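Local coordinates for aminotransferase, class V family protein (Trichomonas vaginalis, PDB 5F8V), which probably catalyses the pyridoxal phosphate-dependent exchange of an amino group between O-phospho-L-serine and 2-oxoglutarate in serine biosynthesis, at residues 47-52 with 240-245; 132-137 with 292-297; 154-159 with 301-306; 204-209 with 247-252. One frame throughout, in Å; residues are numbered along the deposited sequence.

The four contacts fall into two neighbouring pairs; two of them reach a cofactor site. Contacts 1 and 4 lie about 13 Å apart, centre to centre, on the same side of the chain's centre; they touch where Trp48 CH2 comes within 3.1 Å of Thr248 O, and both reach the second subunit. Contacts 2 and 3, with centres about 11 Å apart, are joined by a probable hydrogen bond of 2.8 Å from Asn293 ND2 to Pro306 O. Thr158 of contact 3 hydrogen-bonds the pyridoxal-lysine at position 202 of its own chain, and contact 4 starts two residues after that lysine; contact 1 hydrogen-bonds the one of the second subunit. Contacts 1 and 2 are farthest apart, about 43 Å between centres.

Contact 1 (47-52 with 240-245); sequences HWMEEQ and NCMYNT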
loop_
_atom_site.group_PDB
_atom_site.type_symbol
_atom_site.label_atom_id
_atom_site.label_comp_id
_atom_site.label_asym_id
_atom_site.label_seq_id
_atom_site.Cartn_x
_atom_site.Cartn_y
_atom_site.Cartn_z
ATOM N N HIS A 47 17.052 12.935 -2.133
ATOM C CA HIS A 47 17.372 11.529 -2.381
ATOM C C HIS A 47 16.180 10.704 -2.855
ATOM O O HIS A 47 16.310 9.954 -3.817
ATOM C CB HIS A 47 17.980 10.877 -1.142
ATOM C CG HIS A 47 19.294 11.468 -0.743
ATOM N ND1 HIS A 47 19.451 12.230 0.394
ATOM C CD2 HIS A 47 20.507 11.431 -1.343
ATOM C CE1 HIS A 47 20.708 12.627 0.485
ATOM N NE2 HIS A 47 21.369 12.154 -0.557
ATOM N N TRP A 48 15.029 10.836 -2.195
ATOM C CA TRP A 48 13.861 10.050 -2.607
ATOM C C TRP A 48 13.326 10.469 -3.984
ATOM O O TRP A 48 13.043 9.619 -4.828
ATOM C CB TRP A 48 12.703 10.051 -1.588
ATOM C CG TRP A 48 11.614 9.234 -2.186
ATOM C CD1 TRP A 48 10.432 9.678 -2.715
ATOM C CD2 TRP A 48 11.695 7.847 -2.493
ATOM N NE1 TRP A 48 9.742 8.634 -3.278
ATOM C CE2 TRP A 48 10.498 7.495 -3.162
ATOM C CE3 TRP A 48 12.656 6.851 -2.248
ATOM C CZ2 TRP A 48 10.227 6.187 -3.567
ATOM C CZ3 TRP A 48 12.391 5.553 -2.659
ATOM C CH2 TRP A 48 11.183 5.235 -3.313
ATOM N N MET A 49 13.182 11.772 -4.202
ATOM C CA MET A 49 12.701 12.268 -5.491
ATOM C C MET A 49 13.544 11.813 -6.692
ATOM O O MET A 49 13.004 11.617 -7.772
ATOM C CB MET A 49 12.539 13.791 -5.454
ATOM C CG MET A 49 11.317 14.212 -4.645
ATOM S SD MET A 49 11.219 15.987 -4.365
ATOM C CE MET A 49 10.792 16.605 -5.990
ATOM N N GLU A 50 14.850 11.638 -6.501
ATOM C CA GLU A 50 15.716 11.036 -7.526
ATOM C C GLU A 50 15.420 9.548 -7.747
ATOM O O GLU A 50 15.341 9.096 -8.891
ATOM C CB GLU A 50 17.192 11.201 -7.156
ATOM C CG GLU A 50 17.728 12.608 -7.326
ATOM C CD GLU A 50 19.221 12.702 -7.038
ATOM O OE1 GLU A 50 19.666 12.221 -5.970
ATOM O OE2 GLU A 50 19.956 13.261 -7.881
ATOM N N GLU A 51 15.272 8.793 -6.655
ATOM C CA GLU A 51 15.002 7.351 -6.741
ATOM C C GLU A 51 13.710 7.065 -7.495
ATOM O O GLU A 51 13.670 6.195 -8.361
ATOM C CB GLU A 51 14.934 6.724 -5.341
ATOM C CG GLU A 51 14.613 5.222 -5.294
ATOM C CD GLU A 51 15.693 4.323 -5.884
ATOM O OE1 GLU A 51 16.813 4.784 -6.172
ATOM O OE2 GLU A 51 15.425 3.120 -6.044
ATOM N N GLN A 52 12.657 7.799 -7.162
ATOM C CA GLN A 52 11.353 7.563 -7.776
ATOM C C GLN A 52 11.331 7.992 -9.229
ATOM O O GLN A 52 10.737 7.319 -10.060
ATOM C CB GLN A 52 10.245 8.265 -7.012
ATOM C CG GLN A 52 8.865 7.900 -7.544
ATOM C CD GLN A 52 7.750 8.319 -6.620
ATOM O OE1 GLN A 52 7.829 8.120 -5.411
ATOM N NE2 GLN A 52 6.681 8.865 -7.190
ATOM N N ASN A 240 2.942 13.978 -9.350
ATOM C CA ASN A 240 4.057 13.033 -9.552
ATOM C C ASN A 240 4.029 11.819 -8.609
ATOM O O ASN A 240 5.060 11.420 -8.064
ATOM C CB ASN A 240 5.404 13.767 -9.440
ATOM C CG ASN A 240 5.547 14.887 -10.455
ATOM O OD1 ASN A 240 5.614 14.642 -11.660
ATOM N ND2 ASN A 240 5.596 16.128 -9.973
ATOM N N CYS A 241 2.829 11.261 -8.421
ATOM C CA CYS A 241 2.560 10.179 -7.457
ATOM C C CYS A 241 2.982 10.465 -6.014
ATOM O O CYS A 241 3.196 9.537 -5.229
ATOM C CB CYS A 241 3.165 8.858 -7.935
ATOM S SG CYS A 241 2.359 8.263 -9.416
ATOM N N MET A 242 3.060 11.749 -5.668
ATOM C CA MET A 242 3.439 12.193 -4.339
ATOM C C MET A 242 2.451 13.265 -3.876
ATOM O O MET A 242 2.833 14.297 -3.316
ATOM C CB MET A 242 4.893 12.686 -4.335
ATOM C CG MET A 242 5.898 11.548 -4.455
ATOM S SD MET A 242 7.616 12.025 -4.162
ATOM C CE MET A 242 8.200 12.254 -5.844
ATOM N N TYR A 243 1.167 13.007 -4.126
ATOM C CA TYR A 243 0.105 13.809 -3.540
ATOM C C TYR A 243 0.154 13.594 -2.036
ATOM O O TYR A 243 0.027 14.535 -1.255
ATOM C CB TYR A 243 -1.268 13.418 -4.094
ATOM C CG TYR A 243 -2.412 14.044 -3.324
ATOM C CD1 TYR A 243 -3.136 13.305 -2.381
ATOM C CD2 TYR A 243 -2.751 15.389 -3.508
ATOM C CE1 TYR A 243 -4.168 13.884 -1.655
ATOM C CE2 TYR A 243 -3.789 15.974 -2.792
ATOM C CZ TYR A 243 -4.495 15.219 -1.867
ATOM O OH TYR A 243 -5.525 15.802 -1.153
ATOM N N ASN A 244 0.306 12.333 -1.650
ATOM C CA ASN A 244 0.604 11.965 -0.273
ATOM C C ASN A 244 1.856 11.094 -0.307
ATOM O O ASN A 244 2.525 11.024 -1.341
ATOM C CB ASN A 244 -0.609 11.275 0.373
ATOM C CG ASN A 244 -0.880 9.885 -0.191
ATOM O OD1 ASN A 244 -0.746 9.640 -1.395
ATOM N ND2 ASN A 244 -1.273 8.967 0.684
ATOM N N THR A 245 2.195 10.451 0.807
ATOM C CA THR A 245 3.415 9.662 0.866
ATOM C C THR A 245 3.278 8.379 0.030
ATOM O O THR A 245 2.391 7.566 0.287
ATOM C CB THR A 245 3.789 9.299 2.313
ATOM O OG1 THR A 245 3.593 10.440 3.158
ATOM C CG2 THR A 245 5.249 8.857 2.395
#
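Met242 reaches from its loop to the flank of helix 46-63 and meets three of its residues, Trp48, Met49 and Gln52. The sulfur contact comes first. Met242 SD sits in the plane of the indole, at the edge of its five-membered ring, 3.9 Å from Trp48 CD1 and 4.9 Å from the ring centroid: a Met-aromatic contact made edge-on, with the sulfur beside the C-H and N-H side of the ring.

The apolar packing follows from a bend at the end of the same side chain. With chi3 at -97°, Met242 CE turns off the line of the chain and rests 3.9 Å from Met49 CG, close to the exposed side of the helix.

One side-chain hydrogen bond inside the helix sets the polar part. Trp48 NE1 donates to Gln52 OE1 at 2.9 Å, one turn on, with the donor tilted from the carbonyl plane; this holds the Gln52 amide beside Met242 CG. Gln52 NE2 lies 3.1 Å from Asn240 O, but the angle is too poor for a hydrogen bond. Gln52 NE2 also rests 3.6 Å from Cys241 CB. On the loop side, Met242 O is hydrogen-bonded to Arg44 NH1.

Asn240, with positive phi, is the C-prime residue of the Schellman motif that ends helix 233-238, Cys241 N reaching back to Gln236 O. Beyond Met242 the loop passes into the dimer interface, where Asn244 ND2 and Thr245 OG1 hydrogen-bond the pyridoxal-lysine of the second subunit, in keeping with the shared active sites of dimeric fold-type I aminotransferases.

Contact 2 (132-137 with 292-297); sequences NPVEVP and VNRIKP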
loop_
_atom_site.group_PDB
_atom_site.type_symbol
_atom_site.label_atom_id
_atom_site.label_comp_id
_atom_site.label_asym_id
_atom_site.label_seq_id
_atom_site.Cartn_x
_atom_site.Cartn_y
_atom_site.Cartn_z
ATOM N N ASN A 132 -14.159 -24.659 -15.260
ATOM C CA ASN A 132 -12.809 -24.949 -15.764
ATOM C C ASN A 132 -12.686 -24.656 -17.259
ATOM O O ASN A 132 -12.752 -25.574 -18.080
ATOM C CB ASN A 132 -12.447 -26.406 -15.484
ATOM C CG ASN A 132 -12.510 -26.742 -14.010
ATOM O OD1 ASN A 132 -11.801 -26.144 -13.208
ATOM N ND2 ASN A 132 -13.378 -27.683 -13.643
ATOM N N PRO A 133 -12.503 -23.371 -17.630
ATOM C CA PRO A 133 -12.363 -23.069 -19.055
ATOM C C PRO A 133 -11.080 -23.646 -19.630
ATOM O O PRO A 133 -10.089 -23.758 -18.921
ATOM C CB PRO A 133 -12.344 -21.539 -19.098
ATOM C CG PRO A 133 -11.901 -21.127 -17.741
ATOM C CD PRO A 133 -12.465 -22.152 -16.806
ATOM N N VAL A 134 -11.130 -24.032 -20.901
ATOM C CA VAL A 134 -9.978 -24.583 -21.620
ATOM C C VAL A 134 -9.385 -23.584 -22.621
ATOM O O VAL A 134 -8.382 -23.881 -23.269
ATOM C CB VAL A 134 -10.336 -25.902 -22.356
ATOM C CG1 VAL A 134 -10.974 -26.895 -21.388
ATOM C CG2 VAL A 134 -11.245 -25.658 -23.562
ATOM N N GLU A 135 -10.003 -22.407 -22.734
ATOM C CA GLU A 135 -9.640 -21.427 -23.748
ATOM C C GLU A 135 -10.301 -20.089 -23.426
ATOM O O GLU A 135 -11.196 -20.017 -22.580
ATOM C CB GLU A 135 -10.084 -21.914 -25.149
ATOM C CG GLU A 135 -11.591 -22.157 -25.290
ATOM C CD GLU A 135 -12.006 -22.782 -26.622
ATOM O OE1 GLU A 135 -11.204 -22.813 -27.584
ATOM O OE2 GLU A 135 -13.161 -23.250 -26.709
ATOM N N VAL A 136 -9.843 -19.037 -24.097
ATOM C CA VAL A 136 -10.592 -17.789 -24.189
ATOM C C VAL A 136 -11.679 -18.026 -25.247
ATOM O O VAL A 136 -11.373 -18.544 -26.326
ATOM C CB VAL A 136 -9.693 -16.615 -24.617
ATOM C CG1 VAL A 136 -10.511 -15.354 -24.885
ATOM C CG2 VAL A 136 -8.633 -16.364 -23.553
ATOM N N PRO A 137 -12.948 -17.660 -24.950
ATOM C CA PRO A 137 -14.005 -17.842 -25.954
ATOM C C PRO A 137 -13.684 -17.135 -27.263
ATOM O O PRO A 137 -13.042 -16.076 -27.250
ATOM C CB PRO A 137 -15.230 -17.218 -25.285
ATOM C CG PRO A 137 -14.965 -17.362 -23.829
ATOM C CD PRO A 137 -13.497 -17.132 -23.685
ATOM N N VAL A 292 -2.559 -34.064 -15.765
ATOM C CA VAL A 292 -3.247 -33.493 -16.931
ATOM C C VAL A 292 -3.423 -31.981 -16.794
ATOM O O VAL A 292 -3.632 -31.470 -15.692
ATOM C CB VAL A 292 -4.652 -34.121 -17.138
ATOM C CG1 VAL A 292 -4.544 -35.622 -17.365
ATOM C CG2 VAL A 292 -5.592 -33.816 -15.968
ATOM N N ASN A 293 -3.333 -31.281 -17.924
ATOM C CA ASN A 293 -3.698 -29.870 -18.031
ATOM C C ASN A 293 -4.531 -29.743 -19.295
ATOM O O ASN A 293 -4.112 -30.210 -20.353
ATOM C CB ASN A 293 -2.450 -28.975 -18.098
ATOM C CG ASN A 293 -2.758 -27.541 -18.554
ATOM O OD1 ASN A 293 -3.149 -27.310 -19.701
ATOM N ND2 ASN A 293 -2.548 -26.573 -17.667
ATOM N N ARG A 294 -5.683 -29.085 -19.173
ATOM C CA ARG A 294 -6.709 -29.024 -20.232
ATOM C C ARG A 294 -6.605 -27.810 -21.151
ATOM O O ARG A 294 -7.307 -27.748 -22.155
ATOM C CB ARG A 294 -8.120 -28.989 -19.611
ATOM C CG ARG A 294 -8.785 -30.340 -19.462
ATOM C CD ARG A 294 -10.221 -30.175 -18.989
ATOM N NE ARG A 294 -10.738 -31.382 -18.348
ATOM C CZ ARG A 294 -11.912 -31.471 -17.721
ATOM N NH1 ARG A 294 -12.732 -30.426 -17.643
ATOM N NH2 ARG A 294 -12.267 -32.625 -17.159
ATOM N N ILE A 295 -5.769 -26.840 -20.802
ATOM C CA ILE A 295 -5.768 -25.560 -21.505
ATOM C C ILE A 295 -5.168 -25.784 -22.887
ATOM O O ILE A 295 -4.121 -26.421 -23.017
ATOM C CB ILE A 295 -4.990 -24.469 -20.738
ATOM C CG1 ILE A 295 -5.540 -24.301 -19.305
ATOM C CG2 ILE A 295 -5.013 -23.143 -21.501
ATOM C CD1 ILE A 295 -7.035 -24.110 -19.189
ATOM N N LYS A 296 -5.844 -25.280 -23.919
ATOM C CA LYS A 296 -5.346 -25.423 -25.289
ATOM C C LYS A 296 -3.993 -24.727 -25.413
ATOM O O LYS A 296 -3.793 -23.682 -24.795
ATOM C CB LYS A 296 -6.342 -24.863 -26.311
ATOM C CG LYS A 296 -7.575 -25.737 -26.493
ATOM C CD LYS A 296 -8.522 -25.189 -27.552
ATOM C CE LYS A 296 -9.869 -25.904 -27.490
ATOM N NZ LYS A 296 -10.859 -25.371 -28.471
ATOM N N PRO A 297 -3.051 -25.318 -26.183
ATOM C CA PRO A 297 -1.665 -24.817 -26.245
ATOM C C PRO A 297 -1.542 -23.328 -26.598
ATOM O O PRO A 297 -0.671 -22.637 -26.064
ATOM C CB PRO A 297 -1.007 -25.700 -27.324
ATOM C CG PRO A 297 -2.141 -26.300 -28.092
ATOM C CD PRO A 297 -3.260 -26.447 -27.113
#
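Val134 and Ile295 bring two irregular loops to within 4.3 Å of each other at their CA atoms, and a nearly straight backbone hydrogen bond from Lys296 N to Val134 O, 3.0 Å, with an N-H...O angle of 175°, ties them. The second loop is shaped by an Asx turn in which Asn293 OD1 accepts from Ile295 N; Arg300 NE gives that oxygen a further donor. The contact joins a loop of the large domain, between strands 121-124 and 148-154, to the chain leading into strand 304-307 of what is probably the small domain.

Val134 packs against the stem of Arg294. Its CG1 lies 4.0 Å from Arg294 CB, while the guanidinium of Arg294 runs on to a salt bridge with Glu314. On the buried side, Ile295 CD1 presses on Pro133 O at 3.1 Å, tight for a methyl, with Val134 CA next to it, and the same side chain also packs on Ile162.

Lys296 and Glu135 run side by side in the same direction, both chains extended beyond CG. A chi1 of 60° swings the Glu135 chain so that its end comes to the lysine. They close a salt bridge in which Lys296 NZ stands above the carboxylate plane, 2.7 Å from Glu135 OE1.

Contact 3 (154-159 with 301-306); sequences CDNETI and SRMNMP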
loop_
_atom_site.group_PDB
_atom_site.type_symbol
_atom_site.label_atom_id
_atom_site.label_comp_id
_atom_site.label_asym_id
_atom_site.label_seq_id
_atom_site.Cartn_x
_atom_site.Cartn_y
_atom_site.Cartn_z
ATOM N N CYS A 154 -8.184 -9.600 -18.532
ATOM C CA CYS A 154 -7.019 -10.069 -17.790
ATOM C C CYS A 154 -6.078 -10.795 -18.739
ATOM O O CYS A 154 -6.433 -11.828 -19.323
ATOM C CB CYS A 154 -7.449 -11.009 -16.676
ATOM S SG CYS A 154 -6.092 -11.485 -15.609
ATOM N N ASP A 155 -4.883 -10.249 -18.906
ATOM C CA ASP A 155 -3.934 -10.815 -19.859
ATOM C C ASP A 155 -3.452 -12.203 -19.434
ATOM O O ASP A 155 -3.201 -13.044 -20.288
ATOM C CB ASP A 155 -2.746 -9.872 -20.063
ATOM C CG ASP A 155 -2.057 -10.092 -21.388
ATOM O OD1 ASP A 155 -2.745 -10.120 -22.422
ATOM O OD2 ASP A 155 -0.825 -10.235 -21.395
ATOM N N ASN A 156 -3.332 -12.440 -18.126
ATOM C CA ASN A 156 -2.930 -13.751 -17.607
ATOM C C ASN A 156 -3.747 -14.160 -16.379
ATOM O O ASN A 156 -3.607 -13.568 -15.306
ATOM C CB ASN A 156 -1.427 -13.763 -17.290
ATOM C CG ASN A 156 -0.953 -15.123 -16.813
ATOM O OD1 ASN A 156 -0.871 -16.075 -17.591
ATOM N ND2 ASN A 156 -0.703 -15.238 -15.517
ATOM N N GLU A 157 -4.613 -15.161 -16.538
ATOM C CA GLU A 157 -5.425 -15.641 -15.411
ATOM C C GLU A 157 -4.618 -16.659 -14.610
ATOM O O GLU A 157 -4.273 -17.729 -15.104
ATOM C CB GLU A 157 -6.769 -16.201 -15.885
ATOM C CG GLU A 157 -7.756 -15.119 -16.295
ATOM C CD GLU A 157 -8.413 -14.381 -15.135
ATOM O OE1 GLU A 157 -8.153 -14.722 -13.962
ATOM O OE2 GLU A 157 -9.220 -13.448 -15.388
ATOM N N THR A 158 -4.302 -16.275 -13.378
ATOM C CA THR A 158 -3.338 -16.953 -12.515
ATOM C C THR A 158 -3.827 -18.348 -12.070
ATOM O O THR A 158 -3.043 -19.310 -12.019
ATOM C CB THR A 158 -3.044 -16.033 -11.295
ATOM O OG1 THR A 158 -2.846 -14.691 -11.767
ATOM C CG2 THR A 158 -1.819 -16.429 -10.538
ATOM N N ILE A 159 -5.121 -18.463 -11.788
ATOM C CA ILE A 159 -5.703 -19.708 -11.267
ATOM C C ILE A 159 -6.011 -20.711 -12.392
ATOM O O ILE A 159 -5.813 -21.921 -12.228
ATOM C CB ILE A 159 -6.959 -19.411 -10.411
ATOM C CG1 ILE A 159 -6.576 -18.520 -9.225
ATOM C CG2 ILE A 159 -7.614 -20.702 -9.921
ATOM C CD1 ILE A 159 -7.748 -17.819 -8.569
ATOM N N SER A 301 -0.651 -20.459 -20.208
ATOM C CA SER A 301 0.156 -19.468 -19.519
ATOM C C SER A 301 1.607 -19.915 -19.386
ATOM O O SER A 301 1.885 -21.095 -19.130
ATOM C CB SER A 301 -0.432 -19.191 -18.138
ATOM O OG SER A 301 0.355 -18.297 -17.379
ATOM N N ARG A 302 2.523 -18.961 -19.576
ATOM C CA ARG A 302 3.932 -19.175 -19.278
ATOM C C ARG A 302 4.203 -19.018 -17.785
ATOM O O ARG A 302 5.225 -19.484 -17.312
ATOM C CB ARG A 302 4.826 -18.180 -20.032
ATOM C CG ARG A 302 4.732 -18.230 -21.555
ATOM C CD ARG A 302 5.208 -16.930 -22.210
ATOM N NE ARG A 302 4.511 -15.787 -21.620
ATOM C CZ ARG A 302 5.070 -14.784 -20.940
ATOM N NH1 ARG A 302 6.391 -14.666 -20.817
ATOM N NH2 ARG A 302 4.279 -13.850 -20.403
ATOM N N MET A 303 3.312 -18.331 -17.067
ATOM C CA MET A 303 3.539 -17.903 -15.686
ATOM C C MET A 303 2.900 -18.824 -14.647
ATOM O O MET A 303 3.449 -19.002 -13.566
ATOM C CB MET A 303 2.982 -16.490 -15.481
ATOM C CG MET A 303 3.587 -15.393 -16.356
ATOM S SD MET A 303 5.272 -14.925 -15.873
ATOM C CE MET A 303 6.201 -15.962 -16.993
ATOM N N ASN A 304 1.727 -19.376 -14.960
ATOM C CA ASN A 304 0.980 -20.213 -14.024
ATOM C C ASN A 304 0.518 -21.471 -14.742
ATOM O O ASN A 304 -0.216 -21.397 -15.731
ATOM C CB ASN A 304 -0.216 -19.447 -13.460
ATOM C CG ASN A 304 0.172 -18.095 -12.875
ATOM O OD1 ASN A 304 0.154 -17.080 -13.581
ATOM N ND2 ASN A 304 0.574 -18.080 -11.594
ATOM N N MET A 305 0.965 -22.621 -14.250
ATOM C CA MET A 305 0.745 -23.894 -14.905
ATOM C C MET A 305 -0.039 -24.793 -13.970
ATOM O O MET A 305 0.564 -25.569 -13.232
ATOM C CB MET A 305 2.099 -24.525 -15.252
ATOM C CG MET A 305 2.778 -23.836 -16.421
ATOM S SD MET A 305 4.508 -23.462 -16.198
ATOM C CE MET A 305 4.443 -21.878 -15.374
ATOM N N PRO A 306 -1.388 -24.675 -13.978
ATOM C CA PRO A 306 -2.164 -25.644 -13.211
ATOM C C PRO A 306 -2.055 -27.035 -13.823
ATOM O O PRO A 306 -1.788 -27.183 -15.021
ATOM C CB PRO A 306 -3.606 -25.116 -13.270
ATOM C CG PRO A 306 -3.631 -24.101 -14.354
ATOM C CD PRO A 306 -2.228 -23.642 -14.606
#
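Asn156 and Asn304 meet edge to edge with their amide planes only 25° apart, nearly coplanar, and that alignment lets one amide serve the other. Asn156 ND2 donates to Asn304 OD1 at 2.8 Å, the oxygen lying in the plane of the donor amide and the donor in the plane of the acceptor carbonyl. With CG anti to the backbone N (chi1 -177°), the Asn156 amide extends across the gap. Its other end, Asn156 OD1, receives Ser301 OG on a lone pair through a short hydrogen bond of 2.5 Å.

Ser301 OG in turn accepts from Met303 N and Asn304 N, each at 3.0 Å, forming an ST turn and an ST motif. Three bonds therefore grip this buried hydroxyl, and the serine helps fix the rotation of the Asn156 amide. The surroundings are those of a fold-type I aminotransferase: residues 154-159 leave the end of strand 148-154 of the seven-stranded sheet, whereas strand 304-307 pairs with 345-348.

Thr158 CG2 lies well off the plane of the Asn304 amide, 3.1 Å from Asn304 ND2, while Thr158 O lies near Asn304 CB. The hydroxyl is employed differently: Thr158 OG1 turns to Ser180 and to O3 of the pyridoxal-lysine at position 202. Ser180 OG also accepts a bond from Asn156 ND2. At the far end of the contact the ring of Pro306 packs on the backbone of the other segment, its CG 3.7 Å from Ile159 O.

Contact 4 (204-209 with 247-252); sequences FGLAGM and PTFAIY
Leu206 lays its CD2 methyl against the rim of the Phe249 ring, in the ring plane and 3.7 Å from Phe249 CD1, the two side chains crossing at about a right angle. The loop 204-209 lies just beyond the pyridoxal-lysine, Lys202, and ends in the first residue of strand 209-215 of the large domain's central sheet; the contact sets the first turn of helix 248-263 against the loop that follows the cofactor lysine.

Ala250 is the helix residue at the middle of the join. Its small CB points into the loop and touches Leu206 CB at 4.0 Å as well as Met209 CB at 3.8 Å, which lets the backbones come close: the CA atoms of Leu206 and Ala250 are 5.4 Å apart.

Met209 packs on Pro247 and Ala250. A chi1 of -176° carries its chain away from its own backbone N to the ring of Pro247, the N-cap residue of the helix, at 3.8 Å between Met209 CG and Pro247 CG. Bends at chi2 and chi3 then turn the chain back, and its CE methyl ends near the Ala250 carbonyl.

The same surface belongs to the dimer. Phe249 stacks on Phe249 of the second subunit, and Leu206 packs on that neighbouring ring too.

No direct hydrogen bond links the two segments, but a water does the work. It accepts from Leu206 N at 2.7 Å, donates to Phe204 O, and spends its second proton on Ala250 O at 2.8 Å.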
loop_
_atom_site.group_PDB
_atom_site.type_symbol
_atom_site.label_atom_id
_atom_site.label_comp_id
_atom_site.label_asym_id
_atom_site.label_seq_id
_atom_site.Cartn_x
_atom_site.Cartn_y
_atom_site.Cartn_z
ATOM N N PHE A 204 7.331 -7.945 -9.587
ATOM C CA PHE A 204 8.235 -6.855 -9.209
ATOM C C PHE A 204 8.156 -6.415 -7.740
ATOM O O PHE A 204 8.341 -5.236 -7.422
ATOM C CB PHE A 204 8.149 -5.661 -10.203
ATOM C CG PHE A 204 6.784 -5.050 -10.338
ATOM C CD1 PHE A 204 5.777 -5.696 -11.057
ATOM C CD2 PHE A 204 6.505 -3.813 -9.769
ATOM C CE1 PHE A 204 4.513 -5.125 -11.179
ATOM C CE2 PHE A 204 5.251 -3.239 -9.892
ATOM C CZ PHE A 204 4.255 -3.896 -10.600
ATOM N N GLY A 205 7.928 -7.376 -6.840
ATOM C CA GLY A 205 8.339 -7.242 -5.444
ATOM C C GLY A 205 7.273 -7.232 -4.369
ATOM O O GLY A 205 6.628 -8.245 -4.125
ATOM N N LEU A 206 7.105 -6.089 -3.710
ATOM C CA LEU A 206 6.322 -6.024 -2.469
ATOM C C LEU A 206 4.853 -5.912 -2.730
ATOM O O LEU A 206 4.437 -5.120 -3.575
ATOM C CB LEU A 206 6.728 -4.831 -1.609
ATOM C CG LEU A 206 7.835 -5.086 -0.596
ATOM C CD1 LEU A 206 9.211 -5.070 -1.250
ATOM C CD2 LEU A 206 7.735 -4.045 0.505
ATOM N N ALA A 207 4.067 -6.669 -1.967
ATOM C CA ALA A 207 2.626 -6.463 -1.916
ATOM C C ALA A 207 2.332 -5.121 -1.256
ATOM O O ALA A 207 3.103 -4.657 -0.417
ATOM C CB ALA A 207 1.951 -7.584 -1.144
ATOM N N GLY A 208 1.212 -4.526 -1.642
ATOM C CA GLY A 208 0.790 -3.213 -1.154
ATOM C C GLY A 208 0.913 -2.100 -2.185
ATOM O O GLY A 208 0.468 -0.979 -1.919
ATOM N N MET A 209 1.498 -2.406 -3.350
ATOM C CA MET A 209 1.783 -1.412 -4.386
ATOM C C MET A 209 1.424 -1.935 -5.775
ATOM O O MET A 209 1.607 -3.121 -6.066
ATOM C CB MET A 209 3.270 -1.028 -4.355
ATOM C CG MET A 209 3.684 0.071 -5.336
ATOM S SD MET A 209 4.229 -0.514 -6.954
ATOM C CE MET A 209 5.886 -1.047 -6.540
ATOM N N PRO A 247 4.448 4.552 -1.422
ATOM C CA PRO A 247 5.018 3.396 -0.717
ATOM C C PRO A 247 6.488 3.208 -1.081
ATOM O O PRO A 247 6.823 2.400 -1.942
ATOM C CB PRO A 247 4.143 2.236 -1.196
ATOM C CG PRO A 247 3.709 2.643 -2.569
ATOM C CD PRO A 247 3.578 4.145 -2.538
ATOM N N THR A 248 7.348 3.974 -0.411
ATOM C CA THR A 248 8.729 4.187 -0.861
ATOM C C THR A 248 9.562 2.907 -0.936
ATOM O O THR A 248 10.254 2.667 -1.934
ATOM C CB THR A 248 9.456 5.238 0.013
ATOM O OG1 THR A 248 9.330 4.891 1.388
ATOM C CG2 THR A 248 8.862 6.624 -0.182
ATOM N N PHE A 249 9.487 2.064 0.089
ATOM C CA PHE A 249 10.263 0.821 0.071
ATOM C C PHE A 249 9.858 -0.094 -1.081
ATOM O O PHE A 249 10.712 -0.747 -1.683
ATOM C CB PHE A 249 10.186 0.078 1.409
ATOM C CG PHE A 249 11.212 -1.020 1.546
ATOM C CD1 PHE A 249 10.890 -2.341 1.248
ATOM C CD2 PHE A 249 12.506 -0.731 1.949
ATOM C CE1 PHE A 249 11.836 -3.350 1.364
ATOM C CE2 PHE A 249 13.462 -1.735 2.071
ATOM C CZ PHE A 249 13.129 -3.046 1.774
ATOM N N ALA A 250 8.569 -0.123 -1.414
ATOM C CA ALA A 250 8.089 -0.931 -2.531
ATOM C C ALA A 250 8.632 -0.430 -3.872
ATOM O O ALA A 250 8.992 -1.232 -4.745
ATOM C CB ALA A 250 6.570 -0.960 -2.544
ATOM N N ILE A 251 8.709 0.895 -4.027
ATOM C CA ILE A 251 9.173 1.507 -5.272
ATOM C C ILE A 251 10.673 1.297 -5.434
ATOM O O ILE A 251 11.128 0.883 -6.499
ATOM C CB ILE A 251 8.814 3.016 -5.333
ATOM C CG1 ILE A 251 7.288 3.189 -5.407
ATOM C CG2 ILE A 251 9.462 3.695 -6.541
ATOM C CD1 ILE A 251 6.791 4.505 -4.852
ATOM N N TYR A 252 11.421 1.600 -4.376
ATOM C CA TYR A 252 12.860 1.301 -4.286
ATOM C C TYR A 252 13.161 -0.164 -4.632
ATOM O O TYR A 252 14.083 -0.450 -5.395
ATOM C CB TYR A 252 13.385 1.647 -2.871
ATOM C CG TYR A 252 14.557 0.826 -2.365
ATOM C CD1 TYR A 252 15.867 1.219 -2.609
ATOM C CD2 TYR A 252 14.349 -0.335 -1.615
ATOM C CE1 TYR A 252 16.934 0.479 -2.134
ATOM C CE2 TYR A 252 15.413 -1.090 -1.148
ATOM C CZ TYR A 252 16.703 -0.681 -1.408
ATOM O OH TYR A 252 17.753 -1.431 -0.935
HETATM O O HOH W 1 8.557 -3.959 -4.597
#